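Local coordinates for protein NAD-dependent epimerase/dehydratase (Methylobacillus flagellatus KT, PDB 3GPI) that is of unknown function but belongs to the NAD-dependent epimerase/dehydratase family and so probably binds a dinucleotide cofactor in its Rossmann domain, at residues L14-A19 against P38-V43; R21-A24 against E28-G31. One frame throughout, in Å; residues are numbered along the deposited sequence.

Interaction 1 (L14-A19 against P38-V43); sequences LGLELA and PMPAGV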
ATOM      1  N   LEU A  14       6.326   0.122   4.222  1.00 17.58           N
ATOM      2  CA  LEU A  14       5.374  -0.970   4.134  1.00 16.23           C
ATOM      3  C   LEU A  14       6.121  -2.295   4.067  1.00 16.00           C
ATOM      4  O   LEU A  14       5.794  -3.229   4.812  1.00 14.75           O
ATOM      5  CB  LEU A  14       4.499  -0.784   2.890  1.00 16.31           C
ATOM      6  CG  LEU A  14       3.610  -1.963   2.568  1.00 17.08           C
ATOM      7  CD1 LEU A  14       2.575  -2.219   3.615  1.00 18.68           C
ATOM      8  CD2 LEU A  14       2.947  -1.800   1.214  1.00 18.94           C
ATOM      9  N   GLY A  15       7.144  -2.364   3.215  1.00 15.90           N
ATOM     10  CA  GLY A  15       7.918  -3.615   3.083  1.00 16.22           C
ATOM     11  C   GLY A  15       8.619  -3.985   4.374  1.00 16.53           C
ATOM     12  O   GLY A  15       8.716  -5.162   4.703  1.00 17.30           O
ATOM     13  N   LEU A  16       9.098  -2.991   5.118  1.00 15.82           N
ATOM     14  CA  LEU A  16       9.761  -3.265   6.381  1.00 16.40           C
ATOM     15  C   LEU A  16       8.818  -3.771   7.440  1.00 16.53           C
ATOM     16  O   LEU A  16       9.139  -4.708   8.174  1.00 16.62           O
ATOM     17  CB  LEU A  16      10.550  -2.061   6.891  1.00 17.67           C
ATOM     18  CG  LEU A  16      11.781  -1.768   6.044  1.00 20.22           C
ATOM     19  CD1 LEU A  16      12.334  -0.355   6.271  1.00 23.04           C
ATOM     20  CD2 LEU A  16      12.825  -2.829   6.433  1.00 23.70           C
ATOM     21  N   GLU A  17       7.621  -3.199   7.498  1.00 16.05           N
ATOM     22  CA  GLU A  17       6.653  -3.659   8.458  1.00 14.84           C
ATOM     23  C   GLU A  17       6.152  -5.053   8.113  1.00 14.55           C
ATOM     24  O   GLU A  17       5.970  -5.881   9.002  1.00 15.64           O
ATOM     25  CB  GLU A  17       5.483  -2.656   8.583  1.00 16.28           C
ATOM     26  CG  GLU A  17       4.332  -3.082   9.497  1.00 16.86           C
ATOM     27  CD  GLU A  17       4.692  -3.244  10.964  1.00 19.03           C
ATOM     28  OE1 GLU A  17       5.795  -2.798  11.379  1.00 22.70           O
ATOM     29  OE2 GLU A  17       3.868  -3.831  11.690  1.00 22.95           O
ATOM     30  N   LEU A  18       5.989  -5.314   6.818  1.00 14.66           N
ATOM     31  CA  LEU A  18       5.616  -6.647   6.362  1.00 14.86           C
ATOM     32  C   LEU A  18       6.699  -7.641   6.750  1.00 14.34           C
ATOM     33  O   LEU A  18       6.416  -8.727   7.257  1.00 14.45           O
ATOM     34  CB  LEU A  18       5.415  -6.609   4.861  1.00 14.45           C
ATOM     35  CG  LEU A  18       5.090  -7.991   4.265  1.00 13.24           C
ATOM     36  CD1 LEU A  18       3.866  -8.631   4.898  1.00 15.09           C
ATOM     37  CD2 LEU A  18       4.895  -7.833   2.749  1.00 14.96           C
ATOM     38  N   ALA A  19       7.955  -7.277   6.493  1.00 15.06           N
ATOM     39  CA  ALA A  19       9.045  -8.197   6.835  1.00 14.93           C
ATOM     40  C   ALA A  19       9.027  -8.526   8.318  1.00 15.42           C
ATOM     41  O   ALA A  19       9.226  -9.682   8.701  1.00 15.46           O
ATOM     42  CB  ALA A  19      10.402  -7.614   6.426  1.00 15.33           C
ATOM     43  N   PRO A  38      18.961   3.197   4.166  1.00 24.55           N
ATOM     44  CA  PRO A  38      19.431   2.563   5.359  1.00 23.53           C
ATOM     45  C   PRO A  38      18.363   1.649   5.932  1.00 22.36           C
ATOM     46  O   PRO A  38      17.166   1.949   5.875  1.00 22.24           O
ATOM     47  CB  PRO A  38      19.660   3.750   6.301  1.00 25.28           C
ATOM     48  CG  PRO A  38      18.699   4.755   5.859  1.00 27.03           C
ATOM     49  CD  PRO A  38      18.648   4.624   4.400  1.00 24.86           C
ATOM     50  N   MET A  39      18.814   0.546   6.485  1.00 21.52           N
ATOM     51  CA  MET A  39      17.919  -0.435   7.098  1.00 20.61           C
ATOM     52  C   MET A  39      18.058  -0.456   8.599  1.00 20.07           C
ATOM     53  O   MET A  39      19.150  -0.260   9.129  1.00 22.37           O
ATOM     54  CB  MET A  39      18.221  -1.842   6.530  1.00 20.45           C
ATOM     55  CG  MET A  39      17.957  -1.969   5.047  1.00 20.45           C
ATOM     56  SD  MET A  39      16.159  -1.972   4.638  1.00 15.87           S
ATOM     57  CE  MET A  39      15.966  -0.345   3.840  1.00 20.77           C
ATOM     58  N   PRO A  40      16.970  -0.798   9.311  1.00 20.26           N
ATOM     59  CA  PRO A  40      17.077  -1.045  10.747  1.00 19.85           C
ATOM     60  C   PRO A  40      17.825  -2.346  11.008  1.00 18.82           C
ATOM     61  O   PRO A  40      17.734  -3.289  10.218  1.00 19.37           O
ATOM     62  CB  PRO A  40      15.623  -1.166  11.206  1.00 20.95           C
ATOM     63  CG  PRO A  40      14.866  -1.440   9.994  1.00 22.58           C
ATOM     64  CD  PRO A  40      15.614  -1.025   8.791  1.00 20.22           C
ATOM     65  N   ALA A  41      18.591  -2.367  12.076  1.00 18.57           N
ATOM     66  CA  ALA A  41      19.359  -3.552  12.443  1.00 18.53           C
ATOM     67  C   ALA A  41      18.461  -4.758  12.536  1.00 18.73           C
ATOM     68  O   ALA A  41      17.335  -4.715  13.090  1.00 18.18           O
ATOM     69  CB  ALA A  41      20.194  -3.380  13.728  1.00 18.99           C
ATOM     70  N   GLY A  42      18.964  -5.840  11.958  1.00 18.37           N
ATOM     71  CA  GLY A  42      18.286  -7.138  12.033  1.00 19.31           C
ATOM     72  C   GLY A  42      17.520  -7.522  10.790  1.00 19.88           C
ATOM     73  O   GLY A  42      17.163  -8.712  10.659  1.00 22.15           O
ATOM     74  N   VAL A  43      17.229  -6.583   9.877  1.00 18.69           N
ATOM     75  CA  VAL A  43      16.524  -6.932   8.667  1.00 19.05           C
ATOM     76  C   VAL A  43      17.496  -7.477   7.609  1.00 18.30           C
ATOM     77  O   VAL A  43      18.596  -6.927   7.395  1.00 18.09           O
ATOM     78  CB  VAL A  43      15.643  -5.784   8.091  1.00 19.98           C
ATOM     79  CG1 VAL A  43      16.480  -4.686   7.540  1.00 24.14           C
ATOM     80  CG2 VAL A  43      14.774  -6.303   6.980  1.00 21.97           C
TER
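Leu16 swings CG to the side opposite its carbonyl carbon (chi1 -70°) and runs on extended through chi2 (163°), which carries its two methyls off helix 13-24 to Met39, Pro40 and Val43. The helix is the first of a Rossmann-type domain, and 38-43 belongs to the loop between strands 29-33 and 45-47. No hydrogen bond crosses here; the contact is apolar and lies at the surface, and leucine suits it because a forked end can meet several neighbours at once. The CD2 branch does most of the work, lying 3.9 Å from Met39 SD. Met39 is bent at both chi2 and chi3, and this folding brings its flexible thioether obliquely across the leucine. Pro40 comes up to the end of Leu16, its ring carbon CD 4.1 Å from Leu16 CD2 and nearly as close to Leu16 CD1; a proline brings a rigid apolar ring, and has no backbone N-H that would need a partner. Pro40 to Val43 form a type II turn, where Gly42 takes a positive phi (102°) that glycine adopts without strain. The turn brings the loop back so that Val43 also faces the helix. Gly15, beside Leu16, fits the last glycine of a probable GxGxxG motif. Val43 lies across Leu16 at about a right angle, with its CG2 methyl 4.0 Å from Leu16 CD2.

Interaction 2 (R21-A24 against E28-G31); sequences RLTA and EVTG
The last turn of helix 13-24 lies over strand 29-33 near Val29, with the CA atoms of Thr23 and Val29 6.3 Å apart and no direct hydrogen bond between 21-24 and 28-31. Val29 is the residue of the strand that meets the helix. Its CB points to the helix, and chi1 of -178° sets CG1 opposite the backbone N and turns CG2 to the side opposite the carbonyl carbon, where it reaches both Leu22 and Thr23. A beta-branched valine suits this place, being at home in a strand while presenting a short, broad apolar end. Val29 CG2 packs 3.6 Å from Leu22 CB, so Leu22 is touched at the root of its side chain. On the exposed side, the same methyl lies 3.6 Å from Thr23 OG1, a plain van der Waals contact in which the two side chains pass at a slant. That hydroxyl has polar partners of its own: it hydrogen-bonds to Ala19 O one turn back along the helix, and also to a water 3.0 Å from Thr23 OG1. The water accepts the N-H of Val29, with its oxygen 3.0 Å from Val29 N, and so bridges the helix to the strand's backbone. Threonine fits this border, its hydroxyl serving the helix and the water alike. Strand 6-9, helix 13-24 and strand 29-33 form a right-handed beta-alpha-beta crossover. Leu22 touches Ile6 and Val29 touches Ile8, both of strand 6-9, while Ala195 and Ile198 of helix 187-201 also pack against Leu22.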
ATOM      1  N   ARG A  21       6.553  -8.599  10.438  1.00 16.24           N
ATOM      2  CA  ARG A  21       5.447  -9.497  10.760  1.00 16.43           C
ATOM      3  C   ARG A  21       5.709 -10.913  10.264  1.00 16.51           C
ATOM      4  O   ARG A  21       5.526 -11.881  11.020  1.00 17.55           O
ATOM      5  CB  ARG A  21       4.137  -8.926  10.199  1.00 17.37           C
ATOM      6  CG  ARG A  21       3.693  -7.667  10.949  1.00 18.93           C
ATOM      7  CD  ARG A  21       2.503  -6.927  10.284  1.00 21.53           C
ATOM      8  NE  ARG A  21       2.149  -5.775  11.119  1.00 21.50           N
ATOM      9  CZ  ARG A  21       1.304  -5.799  12.143  1.00 20.92           C
ATOM     10  NH1 ARG A  21       0.564  -6.881  12.418  1.00 20.97           N
ATOM     11  NH2 ARG A  21       1.142  -4.688  12.834  1.00 23.03           N
ATOM     12  N   LEU A  22       6.183 -11.052   9.029  1.00 15.20           N
ATOM     13  CA  LEU A  22       6.414 -12.369   8.449  1.00 14.50           C
ATOM     14  C   LEU A  22       7.543 -13.078   9.175  1.00 15.15           C
ATOM     15  O   LEU A  22       7.464 -14.289   9.362  1.00 15.68           O
ATOM     16  CB  LEU A  22       6.749 -12.247   6.964  1.00 14.06           C
ATOM     17  CG  LEU A  22       5.588 -11.817   6.095  1.00 14.41           C
ATOM     18  CD1 LEU A  22       6.122 -11.568   4.719  1.00 14.53           C
ATOM     19  CD2 LEU A  22       4.447 -12.871   6.093  1.00 15.30           C
ATOM     20  N   THR A  23       8.590 -12.351   9.557  1.00 14.93           N
ATOM     21  CA  THR A  23       9.683 -12.975  10.314  1.00 16.40           C
ATOM     22  C   THR A  23       9.188 -13.450  11.669  1.00 17.43           C
ATOM     23  O   THR A  23       9.547 -14.575  12.092  1.00 17.53           O
ATOM     24  CB  THR A  23      10.848 -11.983  10.439  1.00 15.40           C
ATOM     25  OG1 THR A  23      11.388 -11.718   9.136  1.00 16.91           O
ATOM     26  CG2 THR A  23      11.945 -12.543  11.344  1.00 17.87           C
ATOM     27  N   ALA A  24       8.339 -12.643  12.325  1.00 18.47           N
ATOM     28  CA  ALA A  24       7.780 -13.063  13.613  1.00 19.40           C
ATOM     29  C   ALA A  24       6.939 -14.322  13.503  1.00 20.29           C
ATOM     30  O   ALA A  24       6.857 -15.108  14.465  1.00 22.13           O
ATOM     31  CB  ALA A  24       6.987 -11.942  14.241  1.00 19.94           C
ATOM     32  N   GLU A  28      11.177 -17.234   6.374  1.00 15.93           N
ATOM     33  CA  GLU A  28      12.464 -16.734   5.897  1.00 15.84           C
ATOM     34  C   GLU A  28      12.147 -15.591   4.960  1.00 15.47           C
ATOM     35  O   GLU A  28      11.501 -15.788   3.951  1.00 17.73           O
ATOM     36  CB  GLU A  28      13.241 -17.836   5.167  1.00 17.15           C
ATOM     37  CG  GLU A  28      14.622 -17.400   4.734  1.00 21.69           C
ATOM     38  CD  GLU A  28      15.405 -18.521   4.047  1.00 28.66           C
ATOM     39  OE1 GLU A  28      15.216 -19.695   4.404  1.00 30.09           O
ATOM     40  OE2 GLU A  28      16.193 -18.214   3.131  1.00 32.25           O
ATOM     41  N   VAL A  29      12.579 -14.394   5.310  1.00 15.09           N
ATOM     42  CA  VAL A  29      12.242 -13.191   4.559  1.00 15.00           C
ATOM     43  C   VAL A  29      13.522 -12.450   4.180  1.00 14.38           C
ATOM     44  O   VAL A  29      14.418 -12.249   5.022  1.00 15.50           O
ATOM     45  CB  VAL A  29      11.389 -12.212   5.413  1.00 16.11           C
ATOM     46  CG1 VAL A  29      11.014 -10.975   4.581  1.00 17.47           C
ATOM     47  CG2 VAL A  29      10.144 -12.947   6.030  1.00 16.19           C
ATOM     48  N   THR A  30      13.601 -12.030   2.925  1.00 14.32           N
ATOM     49  CA  THR A  30      14.717 -11.193   2.433  1.00 13.87           C
ATOM     50  C   THR A  30      14.137 -10.039   1.648  1.00 14.95           C
ATOM     51  O   THR A  30      13.187 -10.200   0.877  1.00 14.94           O
ATOM     52  CB  THR A  30      15.666 -12.021   1.509  1.00 14.70           C
ATOM     53  OG1 THR A  30      16.092 -13.180   2.237  1.00 16.00           O
ATOM     54  CG2 THR A  30      16.899 -11.185   1.090  1.00 14.99           C
ATOM     55  N   GLY A  31      14.743  -8.853   1.800  1.00 14.56           N
ATOM     56  CA  GLY A  31      14.321  -7.687   1.024  1.00 14.61           C
ATOM     57  C   GLY A  31      15.317  -7.299  -0.051  1.00 15.61           C
ATOM     58  O   GLY A  31      16.504  -7.643   0.035  1.00 16.48           O
TER
HETATM   59  O   HOH W   1      13.081 -13.974   8.198  1.00 22.62           O

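How the interactions relate
From the N terminus, strand 6-9 leads into helix 13-24, which supplies one side of both contacts. Its earlier turns belong to interaction 1 and its last turn to interaction 2. The chain then turns through a short connection into strand 29-33, where interaction 2 closes a tight loop. Beyond that strand, 38-43 returns to the helix and interaction 1 closes the wider loop, inside which interaction 2 is nested. The centres are about 9 Å apart, and the two contacts meet where Ala19 CB lies 3.9 Å from Val29 CG1. Together they tie the helix to strand 29-33 and to the loop leading on to strand 45-47.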